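Local coordinates for protein histidine acid phosphatase (Hafnia alvei, PDB 4ARU) that is a histidine acid phosphatase, a single-chain enzyme of branch 2 of the histidine phosphatase superfamily, at residues G47-P51 with R52-L56; S17-G20 with V21-P24; E155-N158 with Q159-Q162; L220-I223 with F224-H228. All blocks are in the same frame, centred on the assembly; numbering follows the deposited sequence.

How the interactions relate
Interactions 1, 2 and 4 are neighbours: interaction 2, residues 17-24, grips the bound tartaric acid, interaction 4 passes close to it, and interaction 1 runs beside the 21-23 backbone. Interaction 3 stands apart. The centres of interactions 1 and 2 are about 7 Å apart; V21 O lies 3.1 Å from T50 N and A23 N lies 3.0 Å from Y48 O, both probable backbone hydrogen bonds. Interaction 4, centred about 11 Å from interaction 2, supplies E222, whose OE2 makes a 2.9 Å salt bridge with R18 NH1. Interaction 3 is in the loop before helix 162-172, with nearest atoms about 18 Å from interaction 2 and about 11 Å from interaction 4.

Interaction 1 of 4, residues G47-P51 with R52-L56; sequences GYITP and RGEHL
T50 and G53 meet where the chain enters helix 51-70: the threonine hydroxyl OG1 accepts from G53 N at 2.9 Å, with an N-H...O angle of 160°. With chi1 at 63°, OG1 sits between the backbone N and the carbonyl carbon, a position from which it can face the first turn of the helix. The same hydroxyl also bonds to OE1 of Q230, which ties the start of the helix to another loop.

This inner side is close-packed. The side chain of I49 runs across that of E54, with I49 CD1 3.9 Å from E54 CG, and I49 CG1 lies 4.0 Å from the carbonyl carbon of G53. Glycine suits that place because it puts no side chain in the way of the isoleucine. Beyond the contact, I49 also packs on K97 and T98 of helix 93-106.

T50 is thus the N-cap of the helix, and P51, which has no N-H to leave unpaired, is a natural first helical residue. Regular i to i+4 bonding follows at once, with E54 N donating to T50 O at 2.9 Å and H55 N to P51 O.

The outer side is looser. The ring of P51 is exposed, and the imidazole of H55 leads away from the turn. A water bridges I49 O and E54 OE1, donating to both, at 2.8 Å from the glutamate oxygen. The E54 carboxylate, close to the N-terminal end of the helix, would probably interact favourably with the helix dipole.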
loop_
_atom_site.group_PDB
_atom_site.type_symbol
_atom_site.label_atom_id
_atom_site.label_comp_id
_atom_site.label_asym_id
_atom_site.label_seq_id
_atom_site.Cartn_x
_atom_site.Cartn_y
_atom_site.Cartn_z
ATOM N N GLY A 47 -15.238 -5.805 2.532
ATOM C CA GLY A 47 -13.944 -6.217 2.091
ATOM C C GLY A 47 -13.756 -6.519 0.623
ATOM O O GLY A 47 -12.609 -6.722 0.203
ATOM N N TYR A 48 -14.828 -6.536 -0.146
ATOM C CA TYR A 48 -14.670 -6.782 -1.584
ATOM C C TYR A 48 -14.282 -5.504 -2.312
ATOM O O TYR A 48 -14.684 -4.406 -1.948
ATOM C CB TYR A 48 -15.977 -7.325 -2.186
ATOM C CG TYR A 48 -16.207 -8.821 -2.028
ATOM C CD1 TYR A 48 -15.471 -9.600 -1.132
ATOM C CD2 TYR A 48 -17.106 -9.463 -2.838
ATOM C CE1 TYR A 48 -15.712 -10.970 -1.000
ATOM C CE2 TYR A 48 -17.363 -10.821 -2.712
ATOM C CZ TYR A 48 -16.656 -11.583 -1.790
ATOM O OH TYR A 48 -16.915 -12.961 -1.692
ATOM N N ILE A 49 -13.527 -5.641 -3.387
ATOM C CA ILE A 49 -13.354 -4.544 -4.334
ATOM C C ILE A 49 -14.685 -4.301 -5.009
ATOM O O ILE A 49 -15.475 -5.221 -5.219
ATOM C CB ILE A 49 -12.283 -4.873 -5.385
ATOM C CG1 ILE A 49 -11.881 -3.638 -6.198
ATOM C CG2 ILE A 49 -12.724 -5.967 -6.312
ATOM C CD1 ILE A 49 -10.611 -3.870 -7.022
ATOM N N THR A 50 -15.028 -3.055 -5.283
ATOM C CA THR A 50 -16.260 -2.721 -6.025
ATOM C C THR A 50 -16.013 -2.688 -7.525
ATOM O O THR A 50 -14.848 -2.564 -7.982
ATOM C CB THR A 50 -16.810 -1.301 -5.657
ATOM O OG1 THR A 50 -15.835 -0.303 -6.043
ATOM C CG2 THR A 50 -17.049 -1.214 -4.165
ATOM N N PRO A 51 -17.089 -2.773 -8.315
ATOM C CA PRO A 51 -16.882 -2.660 -9.769
ATOM C C PRO A 51 -16.199 -1.337 -10.163
ATOM O O PRO A 51 -15.349 -1.287 -11.073
ATOM C CB PRO A 51 -18.270 -2.860 -10.331
ATOM C CG PRO A 51 -18.975 -3.701 -9.307
ATOM C CD PRO A 51 -18.408 -3.313 -7.968
ATOM N N ARG A 52 -16.523 -0.266 -9.444
ATOM C CA ARG A 52 -15.829 0.985 -9.700
ATOM C C ARG A 52 -14.342 0.868 -9.358
ATOM O O ARG A 52 -13.521 1.398 -10.067
ATOM C CB ARG A 52 -16.495 2.130 -8.923
ATOM C CG ARG A 52 -15.737 3.430 -8.959
ATOM C CD ARG A 52 -16.676 4.540 -8.655
ATOM N NE ARG A 52 -15.951 5.763 -8.361
ATOM C CZ ARG A 52 -16.355 6.984 -8.646
ATOM N NH1 ARG A 52 -17.475 7.224 -9.304
ATOM N NH2 ARG A 52 -15.575 7.975 -8.258
ATOM N N GLY A 53 -14.003 0.216 -8.242
ATOM C CA GLY A 53 -12.631 -0.037 -7.885
ATOM C C GLY A 53 -11.895 -0.777 -8.997
ATOM O O GLY A 53 -10.731 -0.491 -9.323
ATOM N N GLU A 54 -12.561 -1.794 -9.545
ATOM C CA GLU A 54 -11.967 -2.511 -10.663
ATOM C C GLU A 54 -11.712 -1.618 -11.842
ATOM O O GLU A 54 -10.639 -1.661 -12.475
ATOM C CB GLU A 54 -12.862 -3.690 -11.043
ATOM C CG GLU A 54 -12.911 -4.787 -10.010
ATOM C CD GLU A 54 -13.989 -5.822 -10.324
ATOM O OE1 GLU A 54 -15.184 -5.584 -10.083
ATOM O OE2 GLU A 54 -13.651 -6.913 -10.849
ATOM N N HIS A 55 -12.689 -0.798 -12.177
ATOM C CA HIS A 55 -12.547 0.164 -13.290
ATOM C C HIS A 55 -11.345 1.083 -13.060
ATOM O O HIS A 55 -10.524 1.313 -13.933
ATOM C CB HIS A 55 -13.826 0.948 -13.486
ATOM C CG HIS A 55 -13.708 2.015 -14.521
ATOM N ND1 HIS A 55 -13.415 1.754 -15.849
ATOM C CD2 HIS A 55 -13.749 3.359 -14.401
ATOM C CE1 HIS A 55 -13.337 2.905 -16.504
ATOM N NE2 HIS A 55 -13.549 3.887 -15.651
ATOM N N LEU A 56 -11.254 1.601 -11.853
ATOM C CA LEU A 56 -10.160 2.490 -11.493
ATOM C C LEU A 56 -8.814 1.817 -11.603
ATOM O O LEU A 56 -7.853 2.465 -12.022
ATOM C CB LEU A 56 -10.413 3.118 -10.098
ATOM C CG LEU A 56 -11.528 4.167 -10.010
ATOM C CD1 LEU A 56 -11.904 4.417 -8.574
ATOM C CD2 LEU A 56 -11.112 5.460 -10.686
HETATM O O HOH W 1 -16.537 -6.170 -7.660
#

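Interaction 2 of 4, residues S17-G20 with V21-P24; sequences SRHG and VRAP. With TLA (L(+)-tartaric acid), chain B.
R18 and R22 converge on a single carboxylate oxygen, O4 of the tartaric acid. R18 NH2 donates to O4 at 2.7 Å and R22 NE at 2.8 Å. A third bond to O4, longer at 3.0 Å, comes from R22 NH2. Both arginines belong to the RHGxRxP signature of the histidine acid phosphatases, here spanning residues 18-24, where strand 9-18 runs out into a loop.

O4 lies at the edge of each guanidinium, near its plane, where the N-H bonds point. R18 NE takes the other oxygen of the same carboxylate, O41, at 2.8 Å. R18 NH1 turns instead to E222 of helix 213-229, whose carboxylate probably offsets part of the positive charge. An extended chain carries each guanidinium to the ligand. The tartaric acid probably comes from the crystallisation liquor, but its position probably marks a pocket suited to an anion; R94, H306 and D307 also hydrogen-bond to it.

H19 ND1 donates to G20 O at 2.9 Å along a nearly straight path of 171°, meeting a lone pair in the carbonyl plane. That bond fixes the rotation of the ring and leaves NE2 turned to the ligand, 2.7 Å from the hydroxyl oxygen O2, a hydrogen bond in which either partner may donate. CG of R18 sits over the centre of one ring face. R22 crosses the ring at a slant, its guanidinium plane 55° from that of the imidazole, and R22 CD comes to 3.5 Å from H19 CE1. R22 is held from behind as well: NH1 donates to A23 O at 3.0 Å, approaching from above the plane of that carbonyl.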
loop_
_atom_site.group_PDB
_atom_site.type_symbol
_atom_site.label_atom_id
_atom_site.label_comp_id
_atom_site.label_asym_id
_atom_site.label_seq_id
_atom_site.Cartn_x
_atom_site.Cartn_y
_atom_site.Cartn_z
ATOM N N SER A 17 1.522 -3.206 -5.824
ATOM C CA SER A 17 0.340 -2.382 -5.860
ATOM C C SER A 17 -0.597 -2.682 -4.713
ATOM O O SER A 17 -0.849 -3.851 -4.417
ATOM C CB SER A 17 -0.441 -2.643 -7.143
ATOM O OG SER A 17 -1.507 -1.731 -7.303
ATOM N N ARG A 18 -1.202 -1.661 -4.119
ATOM C CA ARG A 18 -2.376 -1.905 -3.279
ATOM C C ARG A 18 -3.534 -2.272 -4.175
ATOM O O ARG A 18 -3.649 -1.795 -5.309
ATOM C CB ARG A 18 -2.722 -0.677 -2.485
ATOM C CG ARG A 18 -3.831 -0.848 -1.451
ATOM C CD ARG A 18 -4.043 0.414 -0.640
ATOM N NE ARG A 18 -5.149 0.201 0.285
ATOM C CZ ARG A 18 -5.966 1.126 0.730
ATOM N NH1 ARG A 18 -5.785 2.412 0.452
ATOM N NH2 ARG A 18 -6.989 0.779 1.500
ATOM N N HIS A 19 -4.434 -3.097 -3.665
ATOM C CA HIS A 19 -5.695 -3.315 -4.359
ATOM C C HIS A 19 -6.512 -2.049 -4.526
ATOM O O HIS A 19 -6.225 -0.980 -3.970
ATOM C CB HIS A 19 -6.553 -4.342 -3.588
ATOM C CG HIS A 19 -6.848 -3.942 -2.189
ATOM N ND1 HIS A 19 -7.709 -2.925 -1.836
ATOM C CD2 HIS A 19 -6.326 -4.414 -1.034
ATOM C CE1 HIS A 19 -7.704 -2.784 -0.519
ATOM N NE2 HIS A 19 -6.887 -3.695 -0.012
ATOM N N GLY A 20 -7.539 -2.159 -5.336
ATOM C CA GLY A 20 -8.418 -1.064 -5.588
ATOM C C GLY A 20 -9.447 -0.758 -4.507
ATOM O O GLY A 20 -9.465 -1.317 -3.444
ATOM N N VAL A 21 -10.289 0.212 -4.798
ATOM C CA VAL A 21 -11.331 0.693 -3.892
ATOM C C VAL A 21 -12.186 -0.476 -3.470
ATOM O O VAL A 21 -12.720 -1.198 -4.308
ATOM C CB VAL A 21 -12.179 1.802 -4.522
ATOM C CG1 VAL A 21 -13.312 2.206 -3.606
ATOM C CG2 VAL A 21 -11.332 3.009 -4.893
ATOM N N ARG A 22 -12.314 -0.626 -2.151
ATOM C CA ARG A 22 -13.091 -1.683 -1.536
ATOM C C ARG A 22 -14.064 -1.133 -0.522
ATOM O O ARG A 22 -13.879 -0.022 0.015
ATOM C CB ARG A 22 -12.133 -2.601 -0.799
ATOM C CG ARG A 22 -11.238 -1.952 0.259
ATOM C CD ARG A 22 -10.710 -2.903 1.344
ATOM N NE ARG A 22 -9.840 -2.223 2.297
ATOM C CZ ARG A 22 -10.261 -1.453 3.300
ATOM N NH1 ARG A 22 -11.563 -1.281 3.483
ATOM N NH2 ARG A 22 -9.388 -0.857 4.116
ATOM N N ALA A 23 -15.058 -1.941 -0.214
ATOM C CA ALA A 23 -15.901 -1.698 0.941
ATOM C C ALA A 23 -15.044 -1.856 2.218
ATOM O O ALA A 23 -13.996 -2.518 2.238
ATOM C CB ALA A 23 -17.051 -2.661 0.963
ATOM N N PRO A 24 -15.512 -1.285 3.325
ATOM C CA PRO A 24 -14.839 -1.508 4.593
ATOM C C PRO A 24 -14.632 -2.991 4.861
ATOM O O PRO A 24 -15.523 -3.795 4.561
ATOM C CB PRO A 24 -15.816 -0.893 5.607
ATOM C CG PRO A 24 -16.517 0.197 4.831
ATOM C CD PRO A 24 -16.682 -0.415 3.465
HETATM O O1 TLA B . -6.121 -6.677 4.298
HETATM O O11 TLA B . -6.867 -5.173 5.811
HETATM C C1 TLA B . -6.568 -5.535 4.634
HETATM C C2 TLA B . -6.811 -4.539 3.546
HETATM O O2 TLA B . -6.514 -5.114 2.281
HETATM C C3 TLA B . -5.887 -3.333 3.778
HETATM O O3 TLA B . -4.541 -3.714 4.001
HETATM C C4 TLA B . -5.989 -2.377 2.617
HETATM O O4 TLA B . -7.093 -1.782 2.455
HETATM O O41 TLA B . -5.003 -2.160 1.853
#

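Interaction 3 of 4, residues E155-N158 with Q159-Q162; sequences ETLN and QRYQ
The ring of Y161 rests against L157, while CG of its neighbour R160 lies 3.6 Å above one ring face, offset toward the rim. L157 meets the ring twice: its carbonyl O comes in obliquely at 3.6 Å from Y161 CD2, and its methyl CD1 touches Y161 CE2 at 4.0 Å. The guanidinium of R160 approaches the same methyl at a slant, with NH1 4.1 Å from L157 CD1. Leucine suits this spot because its branched apolar end can pack against the Y161 ring as well as the side chains of V214 and L259.

The chain here turns tightly in the loop before helix 162-172, of which Y161 is the N-cap residue. Three successive i to i+3 bonds, the 3-10 spacing, close the turn: Q159 N to T156 O, R160 N to L157 O and Y161 N to N158 O, the last at 3.0 Å. Each donor stands well above the carbonyl plane, by 60° in the last case.

R160 NH2 bonds to A150 O at the end of helix 139-150. N158, with CG anti to its carbonyl carbon, carries its amide away from the turn to S197 OG through OD1 and to M195 O through ND2. A buried amide has both a donor and an acceptor to satisfy, and this one finds a partner for each, so the turn is joined to the residues before strand 198-201 by polar bonds as well as packing.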
loop_
_atom_site.group_PDB
_atom_site.type_symbol
_atom_site.label_atom_id
_atom_site.label_comp_id
_atom_site.label_asym_id
_atom_site.label_seq_id
_atom_site.Cartn_x
_atom_site.Cartn_y
_atom_site.Cartn_z
ATOM N N GLU A 155 1.133 5.420 25.048
ATOM C CA GLU A 155 -0.026 5.816 25.857
ATOM C C GLU A 155 -0.320 7.324 25.743
ATOM O O GLU A 155 -1.424 7.781 26.053
ATOM C CB GLU A 155 0.181 5.432 27.320
ATOM C CG GLU A 155 0.100 3.919 27.653
ATOM C CD GLU A 155 1.277 3.060 27.158
ATOM O OE1 GLU A 155 2.317 3.612 26.687
ATOM O OE2 GLU A 155 1.171 1.812 27.239
ATOM N N THR A 156 0.684 8.077 25.288
ATOM C CA THR A 156 0.564 9.536 25.159
ATOM C C THR A 156 0.307 10.007 23.732
ATOM O O THR A 156 0.264 11.198 23.454
ATOM C CB THR A 156 1.817 10.272 25.737
ATOM O OG1 THR A 156 2.959 10.098 24.879
ATOM C CG2 THR A 156 2.153 9.820 27.131
ATOM N N LEU A 157 0.132 9.071 22.807
ATOM C CA LEU A 157 0.078 9.422 21.377
ATOM C C LEU A 157 -1.040 10.394 21.023
ATOM O O LEU A 157 -0.867 11.218 20.120
ATOM C CB LEU A 157 -0.081 8.159 20.543
ATOM C CG LEU A 157 0.111 8.319 19.037
ATOM C CD1 LEU A 157 1.548 8.642 18.693
ATOM C CD2 LEU A 157 -0.350 7.095 18.284
ATOM N N ASN A 158 -2.199 10.319 21.680
ATOM C CA ASN A 158 -3.288 11.198 21.280
ATOM C C ASN A 158 -2.880 12.672 21.425
ATOM O O ASN A 158 -3.436 13.533 20.739
ATOM C CB ASN A 158 -4.553 11.025 22.136
ATOM C CG ASN A 158 -5.241 9.681 21.929
ATOM O OD1 ASN A 158 -4.786 8.844 21.141
ATOM N ND2 ASN A 158 -6.381 9.523 22.615
ATOM N N GLN A 159 -1.992 12.964 22.359
ATOM C CA GLN A 159 -1.584 14.345 22.599
ATOM C C GLN A 159 -0.855 14.986 21.423
ATOM O O GLN A 159 -0.751 16.231 21.393
ATOM C CB GLN A 159 -0.784 14.442 23.887
ATOM C CG GLN A 159 -1.573 14.065 25.146
ATOM C CD GLN A 159 -3.031 14.564 25.166
ATOM O OE1 GLN A 159 -3.991 13.755 25.211
ATOM N NE2 GLN A 159 -3.217 15.875 25.078
ATOM N N ARG A 160 -0.349 14.162 20.523
ATOM C CA ARG A 160 0.345 14.612 19.327
ATOM C C ARG A 160 -0.644 15.067 18.259
ATOM O O ARG A 160 -0.278 15.775 17.312
ATOM C CB ARG A 160 1.238 13.485 18.774
ATOM C CG ARG A 160 1.972 13.791 17.486
ATOM C CD ARG A 160 2.954 12.704 17.180
ATOM N NE ARG A 160 4.047 12.677 18.140
ATOM C CZ ARG A 160 4.956 11.715 18.210
ATOM N NH1 ARG A 160 4.851 10.627 17.412
ATOM N NH2 ARG A 160 5.956 11.843 19.099
ATOM N N TYR A 161 -1.888 14.633 18.368
ATOM C CA TYR A 161 -2.876 14.794 17.299
ATOM C C TYR A 161 -4.173 15.429 17.763
ATOM O O TYR A 161 -5.258 15.074 17.280
ATOM C CB TYR A 161 -3.153 13.433 16.634
ATOM C CG TYR A 161 -1.941 12.839 16.015
ATOM C CD1 TYR A 161 -1.390 13.369 14.872
ATOM C CD2 TYR A 161 -1.314 11.772 16.608
ATOM C CE1 TYR A 161 -0.237 12.815 14.305
ATOM C CE2 TYR A 161 -0.157 11.222 16.084
ATOM C CZ TYR A 161 0.383 11.746 14.930
ATOM O OH TYR A 161 1.566 11.277 14.386
ATOM N N GLN A 162 -4.096 16.408 18.652
ATOM C CA GLN A 162 -5.288 16.997 19.211
ATOM C C GLN A 162 -6.203 17.623 18.168
ATOM O O GLN A 162 -7.410 17.357 18.182
ATOM C CB GLN A 162 -4.907 17.945 20.332
ATOM C CG GLN A 162 -4.434 17.178 21.574
ATOM C CD GLN A 162 -5.502 16.178 22.135
ATOM O OE1 GLN A 162 -5.426 14.944 21.972
ATOM N NE2 GLN A 162 -6.514 16.742 22.806
#

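Interaction 4 of 4, residues L220-I223 with F224-H228; sequences LAEI and FLLEH
Helix 213-229, which passes beside the tartaric acid pocket, holds this contact within two of its successive turns. L220 and F224 meet twice over: L220 O takes the amide N-H of F224 at 3.0 Å, and the same oxygen stands 3.4 Å above one face of the phenyl ring, offset toward the rim. With chi1 at -61°, F224 CG lies anti to its own carbonyl carbon, which folds the ring back along the preceding turn. Further out the ring packs on M168 and V171 of helix 162-172 and on W246, so a large flat apolar group suits the junction of three helices.

One residue further round, A221 O accepts from L225 N, continuing the i to i+4 bonding of a regular alpha-helix; its small methyl meets L249 of helix 243-262. The next rung, L226 N to E222 O, is shorter at 2.8 Å. L226 CG also sits 3.3 Å from E222 O.

E222 bends at chi2 (72°), and this turn brings its carboxylate back alongside the leucine, with OE2 3.9 Å from L226 CG. The polar end is buried: OE2 forms a salt bridge with R18, while OE1 lies near the like-charged carboxylate of D328. I223 and E227 form the next rung, E227 N donating to I223 O. I223 CG2 lies 3.8 Å from E227 OE2, while the extended glutamate sends OE1 to the backbone N of A236.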
loop_
_atom_site.group_PDB
_atom_site.type_symbol
_atom_site.label_atom_id
_atom_site.label_comp_id
_atom_site.label_asym_id
_atom_site.label_seq_id
_atom_site.Cartn_x
_atom_site.Cartn_y
_atom_site.Cartn_z
ATOM N N LEU A 220 -11.454 5.103 10.285
ATOM C CA LEU A 220 -12.590 5.899 9.837
ATOM C C LEU A 220 -12.138 6.809 8.729
ATOM O O LEU A 220 -12.892 7.004 7.733
ATOM C CB LEU A 220 -13.221 6.643 10.976
ATOM C CG LEU A 220 -13.688 5.741 12.143
ATOM C CD1 LEU A 220 -14.310 6.598 13.227
ATOM C CD2 LEU A 220 -14.594 4.619 11.648
ATOM N N ALA A 221 -10.977 7.448 8.891
ATOM C CA ALA A 221 -10.512 8.371 7.872
ATOM C C ALA A 221 -10.308 7.690 6.527
ATOM O O ALA A 221 -10.670 8.250 5.492
ATOM C CB ALA A 221 -9.201 9.041 8.296
ATOM N N GLU A 222 -9.757 6.488 6.559
ATOM C CA GLU A 222 -9.607 5.723 5.334
ATOM C C GLU A 222 -10.969 5.342 4.731
ATOM O O GLU A 222 -11.143 5.370 3.486
ATOM C CB GLU A 222 -8.704 4.498 5.593
ATOM C CG GLU A 222 -8.558 3.575 4.428
ATOM C CD GLU A 222 -7.699 4.108 3.296
ATOM O OE1 GLU A 222 -6.925 5.105 3.494
ATOM O OE2 GLU A 222 -7.793 3.538 2.186
ATOM N N ILE A 223 -11.938 5.018 5.574
ATOM C CA ILE A 223 -13.271 4.719 5.047
ATOM C C ILE A 223 -13.849 5.948 4.323
ATOM O O ILE A 223 -14.453 5.821 3.254
ATOM C CB ILE A 223 -14.229 4.159 6.127
ATOM C CG1 ILE A 223 -13.704 2.770 6.521
ATOM C CG2 ILE A 223 -15.680 4.218 5.640
ATOM C CD1 ILE A 223 -14.356 2.212 7.756
ATOM N N PHE A 224 -13.699 7.157 4.879
ATOM C CA PHE A 224 -14.197 8.332 4.198
ATOM C C PHE A 224 -13.506 8.500 2.845
ATOM O O PHE A 224 -14.155 8.821 1.863
ATOM C CB PHE A 224 -13.975 9.586 5.044
ATOM C CG PHE A 224 -14.670 9.574 6.385
ATOM C CD1 PHE A 224 -15.876 8.932 6.612
ATOM C CD2 PHE A 224 -14.111 10.265 7.428
ATOM C CE1 PHE A 224 -16.493 8.965 7.860
ATOM C CE2 PHE A 224 -14.727 10.306 8.689
ATOM C CZ PHE A 224 -15.901 9.655 8.902
ATOM N N LEU A 225 -12.195 8.285 2.804
ATOM C CA LEU A 225 -11.476 8.412 1.549
ATOM C C LEU A 225 -12.018 7.389 0.533
ATOM O O LEU A 225 -12.157 7.678 -0.657
ATOM C CB LEU A 225 -9.999 8.166 1.793
ATOM C CG LEU A 225 -9.144 8.402 0.533
ATOM C CD1 LEU A 225 -7.976 9.267 0.894
ATOM C CD2 LEU A 225 -8.707 7.140 -0.155
ATOM N N LEU A 226 -12.269 6.182 1.019
ATOM C CA LEU A 226 -12.840 5.139 0.162
ATOM C C LEU A 226 -14.219 5.513 -0.356
ATOM O O LEU A 226 -14.512 5.319 -1.521
ATOM C CB LEU A 226 -12.863 3.767 0.828
ATOM C CG LEU A 226 -11.505 3.136 1.120
ATOM C CD1 LEU A 226 -11.572 1.921 2.068
ATOM C CD2 LEU A 226 -10.862 2.712 -0.177
ATOM N N GLU A 227 -15.054 6.099 0.498
ATOM C CA GLU A 227 -16.381 6.542 0.078
ATOM C C GLU A 227 -16.250 7.564 -1.069
ATOM O O GLU A 227 -16.977 7.548 -2.039
ATOM C CB GLU A 227 -17.117 7.229 1.216
ATOM C CG GLU A 227 -17.545 6.291 2.361
ATOM C CD GLU A 227 -18.128 7.034 3.542
ATOM O OE1 GLU A 227 -18.113 8.276 3.506
ATOM O OE2 GLU A 227 -18.625 6.382 4.496
ATOM N N HIS A 228 -15.298 8.466 -0.893
ATOM C CA HIS A 228 -15.034 9.487 -1.881
ATOM C C HIS A 228 -14.521 8.933 -3.207
ATOM O O HIS A 228 -14.980 9.300 -4.289
ATOM C CB HIS A 228 -14.072 10.513 -1.295
ATOM C CG HIS A 228 -13.892 11.743 -2.137
ATOM N ND1 HIS A 228 -14.780 12.798 -2.125
ATOM C CD2 HIS A 228 -12.913 12.076 -3.012
ATOM C CE1 HIS A 228 -14.323 13.752 -2.935
ATOM N NE2 HIS A 228 -13.220 13.320 -3.510
#